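Local coordinates for protein N-acetylglucosamine-6-phosphate deacetylase (Mycobacterium smegmatis, PDB 6FV4) that probably removes the acetyl group of N-acetylglucosamine 6-phosphate by metal-dependent hydrolysis, as a member of the amidohydrolase superfamily acting in carbohydrate metabolism, at residues 67-72 and 352-357; 95-100 and 390-395; 323-328 and 380-385. The protein carries 1 engineered substitution. One frame throughout, in Å; residues are numbered along the deposited sequence.

Contact 1 of 3, residues 67-72 and 352-357. With ZN (zinc ion), chain H.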
ATOM      1  N   GLY B  67     -27.341   3.912   7.327  1.00 27.70           N
ATOM      2  CA  GLY B  67     -27.277   2.583   7.914  1.00 25.45           C
ATOM      3  C   GLY B  67     -26.043   1.839   7.437  1.00 27.92           C
ATOM      4  O   GLY B  67     -25.593   2.009   6.298  1.00 24.91           O
ATOM      5  N   PHE B  68     -25.470   1.023   8.329  1.00 25.80           N
ATOM      6  CA  PHE B  68     -24.325   0.210   7.941  1.00 22.35           C
ATOM      7  C   PHE B  68     -24.766  -0.908   6.994  1.00 25.75           C
ATOM      8  O   PHE B  68     -25.871  -1.443   7.109  1.00 25.44           O
ATOM      9  CB  PHE B  68     -23.634  -0.384   9.177  1.00 22.87           C
ATOM     10  CG  PHE B  68     -23.144   0.656  10.173  1.00 26.14           C
ATOM     11  CD1 PHE B  68     -23.391   0.496  11.532  1.00 25.76           C
ATOM     12  CD2 PHE B  68     -22.421   1.764   9.759  1.00 28.04           C
ATOM     13  CE1 PHE B  68     -22.935   1.423  12.466  1.00 28.77           C
ATOM     14  CE2 PHE B  68     -21.963   2.713  10.701  1.00 24.07           C
ATOM     15  CZ  PHE B  68     -22.230   2.532  12.048  1.00 25.49           C
ATOM     16  N   VAL B  69     -23.891  -1.233   6.040  1.00 26.05           N
ATOM     17  CA  VAL B  69     -24.123  -2.231   5.000  1.00 24.99           C
ATOM     18  C   VAL B  69     -23.066  -3.312   5.188  1.00 25.88           C
ATOM     19  O   VAL B  69     -21.928  -3.168   4.716  1.00 25.62           O
ATOM     20  CB  VAL B  69     -24.046  -1.623   3.595  1.00 25.68           C
ATOM     21  CG1 VAL B  69     -24.303  -2.701   2.529  1.00 29.10           C
ATOM     22  CG2 VAL B  69     -25.028  -0.464   3.459  1.00 24.76           C
ATOM     23  N   ASP B  70     -23.414  -4.389   5.892  1.00 22.41           N
ATOM     24  CA  ASP B  70     -22.481  -5.484   6.162  1.00 23.59           C
ATOM     25  C   ASP B  70     -22.638  -6.543   5.083  1.00 23.35           C
ATOM     26  O   ASP B  70     -23.663  -7.238   5.028  1.00 27.68           O
ATOM     27  CB  ASP B  70     -22.722  -6.068   7.551  1.00 21.89           C
ATOM     28  CG  ASP B  70     -21.576  -6.951   8.023  1.00 28.18           C
ATOM     29  OD1 ASP B  70     -21.649  -7.432   9.183  1.00 27.77           O
ATOM     30  OD2 ASP B  70     -20.608  -7.163   7.250  1.00 25.39           O
ATOM     31  N   THR B  71     -21.637  -6.665   4.218  1.00 23.87           N
ATOM     32  CA  THR B  71     -21.743  -7.525   3.048  1.00 20.68           C
ATOM     33  C   THR B  71     -21.074  -8.880   3.234  1.00 22.73           C
ATOM     34  O   THR B  71     -20.944  -9.634   2.265  1.00 25.15           O
ATOM     35  CB  THR B  71     -21.161  -6.831   1.815  1.00 24.91           C
ATOM     36  OG1 THR B  71     -19.802  -6.442   2.070  1.00 25.99           O
ATOM     37  CG2 THR B  71     -21.985  -5.589   1.475  1.00 24.67           C
ATOM     38  N   HIS B  72     -20.665  -9.228   4.446  1.00 23.50           N
ATOM     39  CA  HIS B  72     -19.989 -10.509   4.646  1.00 24.07           C
ATOM     40  C   HIS B  72     -20.078 -10.813   6.140  1.00 24.72           C
ATOM     41  O   HIS B  72     -19.307 -10.263   6.928  1.00 24.24           O
ATOM     42  CB  HIS B  72     -18.548 -10.439   4.148  1.00 28.45           C
ATOM     43  CG  HIS B  72     -17.740 -11.686   4.381  1.00 26.46           C
ATOM     44  ND1 HIS B  72     -16.553 -11.928   3.728  1.00 25.26           N
ATOM     45  CD2 HIS B  72     -17.933 -12.744   5.205  1.00 26.00           C
ATOM     46  CE1 HIS B  72     -16.053 -13.083   4.134  1.00 24.45           C
ATOM     47  NE2 HIS B  72     -16.877 -13.601   5.027  1.00 24.10           N
ATOM     48  N   VAL B 352     -21.316   3.219   1.867  1.00 28.27           N
ATOM     49  CA  VAL B 352     -21.447   3.447   0.423  1.00 28.96           C
ATOM     50  C   VAL B 352     -20.663   2.427  -0.390  1.00 25.92           C
ATOM     51  O   VAL B 352     -21.211   1.788  -1.298  1.00 31.66           O
ATOM     52  CB  VAL B 352     -21.035   4.884   0.053  1.00 32.41           C
ATOM     53  CG1 VAL B 352     -21.273   5.107  -1.442  1.00 34.93           C
ATOM     54  CG2 VAL B 352     -21.812   5.887   0.888  1.00 33.56           C
ATOM     55  N   ASN B 353     -19.381   2.264  -0.098  1.00 25.24           N
ATOM     56  CA  ASN B 353     -18.546   1.354  -0.880  1.00 25.30           C
ATOM     57  C   ASN B 353     -19.097  -0.059  -0.906  1.00 25.73           C
ATOM     58  O   ASN B 353     -19.100  -0.670  -1.985  1.00 25.06           O
ATOM     59  CB  ASN B 353     -17.109   1.345  -0.340  1.00 23.94           C
ATOM     60  CG  ASN B 353     -16.470   2.732  -0.356  1.00 28.70           C
ATOM     61  OD1 ASN B 353     -16.997   3.640  -0.977  1.00 26.70           O
ATOM     62  ND2 ASN B 353     -15.332   2.885   0.325  1.00 21.25           N
ATOM     63  N   PRO B 354     -19.506  -0.657   0.221  1.00 25.49           N
ATOM     64  CA  PRO B 354     -19.992  -2.042   0.137  1.00 25.36           C
ATOM     65  C   PRO B 354     -21.306  -2.167  -0.610  1.00 24.83           C
ATOM     66  O   PRO B 354     -21.517  -3.167  -1.305  1.00 26.60           O
ATOM     67  CB  PRO B 354     -20.125  -2.461   1.605  1.00 25.72           C
ATOM     68  CG  PRO B 354     -20.147  -1.211   2.384  1.00 27.97           C
ATOM     69  CD  PRO B 354     -19.354  -0.217   1.621  1.00 25.59           C
ATOM     70  N   ALA B 355     -22.217  -1.206  -0.454  1.00 25.18           N
ATOM     71  CA  ALA B 355     -23.477  -1.282  -1.184  1.00 28.42           C
ATOM     72  C   ALA B 355     -23.229  -1.187  -2.679  1.00 30.23           C
ATOM     73  O   ALA B 355     -23.863  -1.896  -3.478  1.00 28.08           O
ATOM     74  CB  ALA B 355     -24.431  -0.181  -0.716  1.00 28.34           C
ATOM     75  N   ARG B 356     -22.298  -0.319  -3.073  1.00 22.10           N
ATOM     76  CA  ARG B 356     -21.968  -0.150  -4.483  1.00 27.31           C
ATOM     77  C   ARG B 356     -21.273  -1.390  -5.038  1.00 31.94           C
ATOM     78  O   ARG B 356     -21.575  -1.837  -6.151  1.00 25.61           O
ATOM     79  CB  ARG B 356     -21.088   1.096  -4.652  1.00 30.33           C
ATOM     80  CG  ARG B 356     -20.865   1.527  -6.083  1.00 31.71           C
ATOM     81  CD  ARG B 356     -19.883   2.675  -6.144  1.00 38.97           C
ATOM     82  NE  ARG B 356     -18.652   2.335  -5.447  1.00 40.83           N
ATOM     83  CZ  ARG B 356     -18.073   3.107  -4.526  1.00 40.22           C
ATOM     84  NH1 ARG B 356     -18.610   4.278  -4.193  1.00 44.64           N
ATOM     85  NH2 ARG B 356     -16.949   2.711  -3.952  1.00 34.75           N
ATOM     86  N   ALA B 357     -20.334  -1.961  -4.281  1.00 28.65           N
ATOM     87  CA  ALA B 357     -19.632  -3.144  -4.764  1.00 26.98           C
ATOM     88  C   ALA B 357     -20.594  -4.299  -5.029  1.00 25.71           C
ATOM     89  O   ALA B 357     -20.396  -5.075  -5.970  1.00 26.50           O
ATOM     90  CB  ALA B 357     -18.561  -3.570  -3.757  1.00 26.06           C
TER
HETATM   91 ZN    ZN H 401     -16.553 -15.387   6.123  1.00 27.02          ZN
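Val-69 and Ala-355 are the nearest CA pair, 6.3 Å apart, between strand 68-71 and helix segment 352-357. The two run at 49° to each other, with axes 7.6 Å apart. The helix is kinked at Pro-354, whose nitrogen has no hydrogen to give to the preceding turn, and the proline ring faces the strand. Its CG rests 3.5 Å from the carbonyl O of Val-69. With CG1 anti to the backbone N (chi1 -180°), Val-69 sets that methyl 4.1 Å from CB of Ala-355, while its CB lies near the proline CG. Thr-71 crosses the proline at about a right angle and brings its methyl, CG2, to 3.6 Å from CB of Pro-354. The side-chain contacts are apolar, and all four touching residues are buried. Just beyond, the chain turns a corner at His-72, whose NE2 binds the zinc ion at 2.1 Å, together with His-74 and Glu-138. His-72 and His-74 form the His-X-His pair characteristic of the amidohydrolase (beta/alpha)8 barrel. Strand 63-76 thus carries metal ligands and, farther back, packs on helix 339-357, with Ile-281 of strand 278-281 against Thr-71 and Met-324 of helix 324-334 against Phe-68 and Asp-70.

Contact 2 of 3, residues 95-100 and 390-395; sequences LHRAHG and EWVVTP
Val-392 and Val-393 share one rotamer, CG1 anti to the backbone N (chi1 173° and 168°), yet they offer different branches to the last turn of helix 86-98. Val-392 presents both methyls to the aliphatic part of Arg-97, whereas Val-393 uses CG2, the branch beside its own backbone N. The arginine lies across Val-392 at about a right angle: its CG is 4.0 Å from CG1 of Val-392, and its CD is 4.1 Å from CG2 of the same valine. A bend at chi3 (-106°) redirects the chain beyond these carbons, and NH2 makes a weak hydrogen bond to the carbonyl O of Gly-130, with Arg-387 as a like-charged neighbour. One residue along each segment, the contact is between small groups. CG2 of Val-393 sits 3.8 Å from CA of Ala-98 and 3.9 Å from its CB, so the methyl leans on the helix backbone as much as on the alanine side chain. CA of Ala-98 and CA of Val-393, 6.0 Å apart, are the nearest CA pair of the two segments. The contact is small, apolar and near the surface, away from the metal and substrate sites.

Two local motifs meet here. The helix ends in a Schellman motif, with Gly-100 at positive phi as C-prime, its N hydrogen-bonded to the carbonyl O of Arg-97 at 3.0 Å, and Ser-101 N reaching back to the O of His-96. Across from it, Val-392 and Val-393 both face Val-385 in a classic beta bulge, which sends two consecutive valines toward the capped helix end.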
ATOM      1  N   LEU B  95     -29.754  -9.033  16.032  1.00 32.08           N
ATOM      2  CA  LEU B  95     -28.554  -8.585  16.724  1.00 29.66           C
ATOM      3  C   LEU B  95     -27.843  -7.497  15.942  1.00 28.80           C
ATOM      4  O   LEU B  95     -27.561  -6.418  16.469  1.00 28.45           O
ATOM      5  CB  LEU B  95     -27.595  -9.751  16.965  1.00 28.16           C
ATOM      6  CG  LEU B  95     -26.420  -9.038  17.620  1.00 32.32           C
ATOM      7  CD1 LEU B  95     -26.580  -9.022  19.124  1.00 32.67           C
ATOM      8  CD2 LEU B  95     -25.063  -9.546  17.156  1.00 32.76           C
ATOM      9  N   HIS B  96     -27.523  -7.774  14.680  1.00 27.69           N
ATOM     10  CA  HIS B  96     -26.776  -6.811  13.886  1.00 27.49           C
ATOM     11  C   HIS B  96     -27.597  -5.569  13.574  1.00 30.15           C
ATOM     12  O   HIS B  96     -27.048  -4.464  13.540  1.00 24.40           O
ATOM     13  CB  HIS B  96     -26.288  -7.472  12.613  1.00 27.23           C
ATOM     14  CG  HIS B  96     -25.203  -8.462  12.867  1.00 28.64           C
ATOM     15  ND1 HIS B  96     -23.890  -8.081  13.040  1.00 24.34           N
ATOM     16  CD2 HIS B  96     -25.239  -9.802  13.044  1.00 23.98           C
ATOM     17  CE1 HIS B  96     -23.156  -9.153  13.287  1.00 27.79           C
ATOM     18  NE2 HIS B  96     -23.949 -10.209  13.290  1.00 26.26           N
ATOM     19  N   ARG B  97     -28.905  -5.726  13.351  1.00 27.21           N
ATOM     20  CA  ARG B  97     -29.768  -4.562  13.125  1.00 29.98           C
ATOM     21  C   ARG B  97     -29.717  -3.592  14.304  1.00 32.10           C
ATOM     22  O   ARG B  97     -29.693  -2.369  14.113  1.00 30.23           O
ATOM     23  CB  ARG B  97     -31.217  -5.014  12.879  1.00 28.14           C
ATOM     24  CG  ARG B  97     -31.965  -4.234  11.796  1.00 34.98           C
ATOM     25  CD  ARG B  97     -33.213  -4.992  11.301  1.00 31.44           C
ATOM     26  NE  ARG B  97     -33.042  -5.572   9.972  1.00 29.13           N
ATOM     27  CZ  ARG B  97     -33.987  -6.259   9.325  1.00 32.75           C
ATOM     28  NH1 ARG B  97     -35.174  -6.444   9.878  1.00 31.85           N
ATOM     29  NH2 ARG B  97     -33.748  -6.770   8.123  1.00 33.62           N
ATOM     30  N   ALA B  98     -29.706  -4.123  15.532  1.00 29.78           N
ATOM     31  CA  ALA B  98     -29.671  -3.290  16.724  1.00 32.62           C
ATOM     32  C   ALA B  98     -28.353  -2.539  16.859  1.00 32.27           C
ATOM     33  O   ALA B  98     -28.289  -1.548  17.588  1.00 32.43           O
ATOM     34  CB  ALA B  98     -29.909  -4.146  17.970  1.00 37.24           C
ATOM     35  N   HIS B  99     -27.304  -2.992  16.180  1.00 31.08           N
ATOM     36  CA  HIS B  99     -26.031  -2.298  16.164  1.00 29.16           C
ATOM     37  C   HIS B  99     -25.806  -1.509  14.887  1.00 30.38           C
ATOM     38  O   HIS B  99     -24.674  -1.079  14.636  1.00 30.05           O
ATOM     39  CB  HIS B  99     -24.902  -3.294  16.382  1.00 32.11           C
ATOM     40  CG  HIS B  99     -24.939  -3.914  17.735  1.00 36.37           C
ATOM     41  ND1 HIS B  99     -24.265  -3.381  18.810  1.00 36.62           N
ATOM     42  CD2 HIS B  99     -25.605  -4.995  18.202  1.00 35.34           C
ATOM     43  CE1 HIS B  99     -24.494  -4.122  19.878  1.00 39.99           C
ATOM     44  NE2 HIS B  99     -25.304  -5.107  19.536  1.00 37.60           N
ATOM     45  N   GLY B 100     -26.851  -1.324  14.072  1.00 31.47           N
ATOM     46  CA  GLY B 100     -26.834  -0.376  12.970  1.00 30.23           C
ATOM     47  C   GLY B 100     -26.710  -0.963  11.582  1.00 26.03           C
ATOM     48  O   GLY B 100     -26.712  -0.198  10.606  1.00 24.64           O
ATOM     49  N   GLU B 390     -38.682   3.411  10.068  1.00 32.65           N
ATOM     50  CA  GLU B 390     -39.185   3.074  11.392  1.00 34.47           C
ATOM     51  C   GLU B 390     -38.027   2.762  12.326  1.00 31.66           C
ATOM     52  O   GLU B 390     -36.995   2.240  11.907  1.00 29.48           O
ATOM     53  CB  GLU B 390     -40.147   1.894  11.327  1.00 38.57           C
ATOM     54  CG  GLU B 390     -41.323   2.196  10.420  1.00 41.95           C
ATOM     55  CD  GLU B 390     -42.250   1.028  10.251  1.00 54.62           C
ATOM     56  OE1 GLU B 390     -42.348   0.199  11.185  1.00 61.54           O
ATOM     57  OE2 GLU B 390     -42.892   0.944   9.181  1.00 62.86           O
ATOM     58  N   TRP B 391     -38.202   3.092  13.598  1.00 34.83           N
ATOM     59  CA  TRP B 391     -37.148   2.832  14.569  1.00 36.47           C
ATOM     60  C   TRP B 391     -37.065   1.331  14.837  1.00 36.14           C
ATOM     61  O   TRP B 391     -38.007   0.735  15.372  1.00 39.16           O
ATOM     62  CB  TRP B 391     -37.413   3.615  15.850  1.00 33.87           C
ATOM     63  CG  TRP B 391     -37.377   5.095  15.649  1.00 33.54           C
ATOM     64  CD1 TRP B 391     -38.432   5.967  15.705  1.00 36.86           C
ATOM     65  CD2 TRP B 391     -36.220   5.880  15.349  1.00 35.06           C
ATOM     66  NE1 TRP B 391     -37.996   7.252  15.463  1.00 35.84           N
ATOM     67  CE2 TRP B 391     -36.642   7.223  15.242  1.00 36.79           C
ATOM     68  CE3 TRP B 391     -34.864   5.579  15.169  1.00 33.11           C
ATOM     69  CZ2 TRP B 391     -35.757   8.258  14.962  1.00 35.82           C
ATOM     70  CZ3 TRP B 391     -33.986   6.615  14.878  1.00 31.42           C
ATOM     71  CH2 TRP B 391     -34.438   7.936  14.779  1.00 33.60           C
ATOM     72  N   VAL B 392     -35.962   0.707  14.417  1.00 33.16           N
ATOM     73  CA  VAL B 392     -35.588  -0.600  14.956  1.00 33.91           C
ATOM     74  C   VAL B 392     -35.205  -0.455  16.422  1.00 39.81           C
ATOM     75  O   VAL B 392     -35.776  -1.109  17.303  1.00 37.79           O
ATOM     76  CB  VAL B 392     -34.430  -1.214  14.144  1.00 34.59           C
ATOM     77  CG1 VAL B 392     -33.920  -2.491  14.816  1.00 35.80           C
ATOM     78  CG2 VAL B 392     -34.846  -1.492  12.718  1.00 37.84           C
ATOM     79  N   VAL B 393     -34.218   0.413  16.685  1.00 38.76           N
ATOM     80  CA  VAL B 393     -33.825   0.870  18.016  1.00 37.21           C
ATOM     81  C   VAL B 393     -34.172   2.352  18.093  1.00 36.06           C
ATOM     82  O   VAL B 393     -33.578   3.176  17.390  1.00 35.15           O
ATOM     83  CB  VAL B 393     -32.331   0.634  18.280  1.00 37.26           C
ATOM     84  CG1 VAL B 393     -31.856   1.367  19.548  1.00 35.05           C
ATOM     85  CG2 VAL B 393     -32.050  -0.865  18.380  1.00 35.79           C
ATOM     86  N   THR B 394     -35.163   2.687  18.905  1.00 41.73           N
ATOM     87  CA  THR B 394     -35.567   4.072  19.090  1.00 39.95           C
ATOM     88  C   THR B 394     -34.624   4.753  20.087  1.00 39.47           C
ATOM     89  O   THR B 394     -34.074   4.087  20.974  1.00 36.74           O
ATOM     90  CB  THR B 394     -37.016   4.126  19.580  1.00 41.09           C
ATOM     91  OG1 THR B 394     -37.525   5.465  19.502  1.00 41.84           O
ATOM     92  CG2 THR B 394     -37.129   3.618  21.008  1.00 44.36           C
ATOM     93  N   PRO B 395     -34.379   6.062  19.930  1.00 40.40           N
ATOM     94  CA  PRO B 395     -33.403   6.745  20.799  1.00 39.41           C
ATOM     95  C   PRO B 395     -33.701   6.509  22.274  1.00 42.57           C
ATOM     96  O   PRO B 395     -34.838   6.670  22.731  1.00 38.22           O
ATOM     97  CB  PRO B 395     -33.557   8.226  20.417  1.00 39.24           C
ATOM     98  CG  PRO B 395     -34.089   8.212  19.029  1.00 42.76           C
ATOM     99  CD  PRO B 395     -34.946   6.973  18.912  1.00 38.15           C
TER

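Contact 3 of 3, residues 323-328 and 380-385; sequences TMEQVF and LAVTAV
Glu-325 reaches from the first turn of helix 324-334 to the start of strand 382-387, lying obliquely over Val-382. Its CG is anti to the backbone N (chi1 167°) and the chain stays extended beyond it, which lays the carboxylate alongside the valine, with OE1 at its backbone N. CD comes to 3.5 Å from the CG2 methyl of Val-382. OE1 accepts the backbone N-H of Val-382 at 3.1 Å, with a nearly straight N-H...O angle of 167°. The donor stands well above the carboxylate plane, 67° out of it. Farther along the helix, Phe-328 meets Leu-380, in the loop just before the strand; its CE2 is 4.2 Å from CD1 of Leu-380, the methyl approaching the ring obliquely. Thr-323 and Gln-326 form a capping box: Gln-326 N bonds weakly to Thr-323 OG1, and Thr-323 N bonds in return to Gln-326 OE1.

A single side chain can bridge several elements when its polar atoms divide the work. OE1 holds the strand's first N-H, while OE2 takes a hydrogen bond from ND1 of His-99, past the end of helix 86-98. These two bonds would restrict rotation of the carboxylate and, with a distant Arg-329, would probably favour its charged form.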
ATOM      1  N   THR B 323     -19.275  -6.359  15.372  1.00 32.61           N
ATOM      2  CA  THR B 323     -20.454  -5.751  14.768  1.00 35.25           C
ATOM      3  C   THR B 323     -20.018  -4.550  13.944  1.00 29.98           C
ATOM      4  O   THR B 323     -18.935  -3.991  14.152  1.00 28.18           O
ATOM      5  CB  THR B 323     -21.467  -5.294  15.826  1.00 35.47           C
ATOM      6  OG1 THR B 323     -20.857  -4.300  16.661  1.00 35.88           O
ATOM      7  CG2 THR B 323     -21.908  -6.456  16.683  1.00 35.06           C
ATOM      8  N   MET B 324     -20.870  -4.146  13.004  1.00 26.68           N
ATOM      9  CA  MET B 324     -20.513  -2.994  12.184  1.00 25.02           C
ATOM     10  C   MET B 324     -20.282  -1.759  13.036  1.00 28.63           C
ATOM     11  O   MET B 324     -19.442  -0.927  12.685  1.00 28.43           O
ATOM     12  CB  MET B 324     -21.576  -2.714  11.130  1.00 27.60           C
ATOM     13  CG  MET B 324     -21.510  -3.639   9.931  1.00 23.88           C
ATOM     14  SD  MET B 324     -19.988  -3.741   8.971  1.00 29.18           S
ATOM     15  CE  MET B 324     -20.184  -2.391   7.789  1.00 23.86           C
ATOM     16  N   GLU B 325     -21.012  -1.633  14.152  1.00 25.99           N
ATOM     17  CA  GLU B 325     -20.778  -0.554  15.106  1.00 33.52           C
ATOM     18  C   GLU B 325     -19.334  -0.550  15.611  1.00 34.00           C
ATOM     19  O   GLU B 325     -18.717   0.513  15.750  1.00 31.09           O
ATOM     20  CB  GLU B 325     -21.754  -0.698  16.280  1.00 32.62           C
ATOM     21  CG  GLU B 325     -21.423   0.168  17.479  1.00 36.61           C
ATOM     22  CD  GLU B 325     -22.424   0.017  18.595  1.00 35.87           C
ATOM     23  OE1 GLU B 325     -22.347   0.771  19.582  1.00 33.92           O
ATOM     24  OE2 GLU B 325     -23.307  -0.848  18.478  1.00 36.31           O
ATOM     25  N   GLN B 326     -18.779  -1.732  15.904  1.00 36.29           N
ATOM     26  CA  GLN B 326     -17.413  -1.788  16.416  1.00 32.75           C
ATOM     27  C   GLN B 326     -16.395  -1.492  15.322  1.00 31.69           C
ATOM     28  O   GLN B 326     -15.420  -0.769  15.559  1.00 28.04           O
ATOM     29  CB  GLN B 326     -17.130  -3.155  17.047  1.00 34.73           C
ATOM     30  CG  GLN B 326     -17.804  -3.369  18.397  1.00 35.94           C
ATOM     31  CD  GLN B 326     -17.816  -4.830  18.820  1.00 44.11           C
ATOM     32  OE1 GLN B 326     -18.747  -5.562  18.499  1.00 35.25           O
ATOM     33  NE2 GLN B 326     -16.793  -5.255  19.561  1.00 47.14           N
ATOM     34  N   VAL B 327     -16.584  -2.039  14.122  1.00 29.88           N
ATOM     35  CA  VAL B 327     -15.584  -1.801  13.084  1.00 29.85           C
ATOM     36  C   VAL B 327     -15.626  -0.348  12.620  1.00 31.62           C
ATOM     37  O   VAL B 327     -14.576   0.247  12.326  1.00 30.30           O
ATOM     38  CB  VAL B 327     -15.745  -2.778  11.909  1.00 29.20           C
ATOM     39  CG1 VAL B 327     -15.693  -4.229  12.411  1.00 27.93           C
ATOM     40  CG2 VAL B 327     -17.015  -2.507  11.158  1.00 30.84           C
ATOM     41  N   PHE B 328     -16.824   0.250  12.566  1.00 27.69           N
ATOM     42  CA  PHE B 328     -16.944   1.673  12.248  1.00 30.51           C
ATOM     43  C   PHE B 328     -16.134   2.519  13.230  1.00 30.79           C
ATOM     44  O   PHE B 328     -15.357   3.394  12.825  1.00 26.89           O
ATOM     45  CB  PHE B 328     -18.417   2.089  12.277  1.00 27.83           C
ATOM     46  CG  PHE B 328     -18.665   3.537  11.883  1.00 27.74           C
ATOM     47  CD1 PHE B 328     -18.781   3.901  10.550  1.00 29.12           C
ATOM     48  CD2 PHE B 328     -18.798   4.523  12.850  1.00 27.74           C
ATOM     49  CE1 PHE B 328     -19.031   5.237  10.183  1.00 31.07           C
ATOM     50  CE2 PHE B 328     -19.033   5.854  12.492  1.00 26.74           C
ATOM     51  CZ  PHE B 328     -19.148   6.207  11.156  1.00 27.76           C
ATOM     52  N   LEU B 380     -19.249   7.570  19.650  1.00 43.11           N
ATOM     53  CA  LEU B 380     -19.592   6.777  18.469  1.00 37.54           C
ATOM     54  C   LEU B 380     -20.265   5.456  18.845  1.00 37.89           C
ATOM     55  O   LEU B 380     -20.108   4.447  18.156  1.00 36.73           O
ATOM     56  CB  LEU B 380     -18.368   6.529  17.580  1.00 40.38           C
ATOM     57  CG  LEU B 380     -17.715   7.768  16.951  1.00 41.32           C
ATOM     58  CD1 LEU B 380     -16.831   7.383  15.768  1.00 38.27           C
ATOM     59  CD2 LEU B 380     -18.776   8.779  16.521  1.00 38.01           C
ATOM     60  N   ALA B 381     -21.026   5.449  19.936  1.00 36.02           N
ATOM     61  CA  ALA B 381     -21.878   4.316  20.264  1.00 38.93           C
ATOM     62  C   ALA B 381     -23.267   4.526  19.676  1.00 35.60           C
ATOM     63  O   ALA B 381     -23.801   5.638  19.714  1.00 33.21           O
ATOM     64  CB  ALA B 381     -21.989   4.119  21.776  1.00 36.09           C
ATOM     65  N   VAL B 382     -23.848   3.440  19.154  1.00 34.36           N
ATOM     66  CA  VAL B 382     -25.198   3.471  18.600  1.00 31.02           C
ATOM     67  C   VAL B 382     -26.205   3.731  19.706  1.00 34.25           C
ATOM     68  O   VAL B 382     -26.263   2.999  20.703  1.00 33.12           O
ATOM     69  CB  VAL B 382     -25.530   2.149  17.896  1.00 32.01           C
ATOM     70  CG1 VAL B 382     -27.017   2.130  17.502  1.00 30.02           C
ATOM     71  CG2 VAL B 382     -24.639   1.940  16.690  1.00 34.22           C
ATOM     72  N   THR B 383     -27.026   4.763  19.522  1.00 28.82           N
ATOM     73  CA  THR B 383     -28.109   5.064  20.445  1.00 30.80           C
ATOM     74  C   THR B 383     -29.484   4.887  19.816  1.00 32.77           C
ATOM     75  O   THR B 383     -30.471   4.766  20.548  1.00 35.65           O
ATOM     76  CB  THR B 383     -27.976   6.501  20.972  1.00 33.51           C
ATOM     77  OG1 THR B 383     -27.951   7.406  19.863  1.00 32.76           O
ATOM     78  CG2 THR B 383     -26.669   6.666  21.762  1.00 38.46           C
ATOM     79  N   ALA B 384     -29.568   4.853  18.489  1.00 33.87           N
ATOM     80  CA  ALA B 384     -30.836   4.623  17.808  1.00 33.47           C
ATOM     81  C   ALA B 384     -30.552   4.121  16.401  1.00 29.32           C
ATOM     82  O   ALA B 384     -29.495   4.408  15.836  1.00 30.02           O
ATOM     83  CB  ALA B 384     -31.682   5.896  17.770  1.00 32.58           C
ATOM     84  N   VAL B 385     -31.509   3.368  15.840  1.00 29.45           N
ATOM     85  CA  VAL B 385     -31.385   2.755  14.522  1.00 27.07           C
ATOM     86  C   VAL B 385     -32.724   2.873  13.814  1.00 33.08           C
ATOM     87  O   VAL B 385     -33.750   2.421  14.336  1.00 29.84           O
ATOM     88  CB  VAL B 385     -30.980   1.268  14.584  1.00 31.17           C
ATOM     89  CG1 VAL B 385     -30.899   0.687  13.169  1.00 27.72           C
ATOM     90  CG2 VAL B 385     -29.659   1.084  15.311  1.00 32.56           C
TER

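How the contacts relate
After an N-terminal set of short strands the chain enters strand 63-76, then helix 86-98, and their partners in contacts 1 and 2 come late. Helix 339-357 returns to the strand and closes contact 1 over a span of about 280 residues; segment 390-395 returns to the helix end and closes contact 2, so these two cross. Contact 3, a short loop of about 50 residues, is nested within contact 2 and crosses contact 1. Direct touches join all three: Phe-68 N is probably hydrogen-bonded to Gly-100 O, Phe-68 packs on Phe-328, and Val-393, just after strand 390-391, is probably hydrogen-bonded to Val-385. Together they tie the zinc-bearing strand to the C-terminal helices and strands.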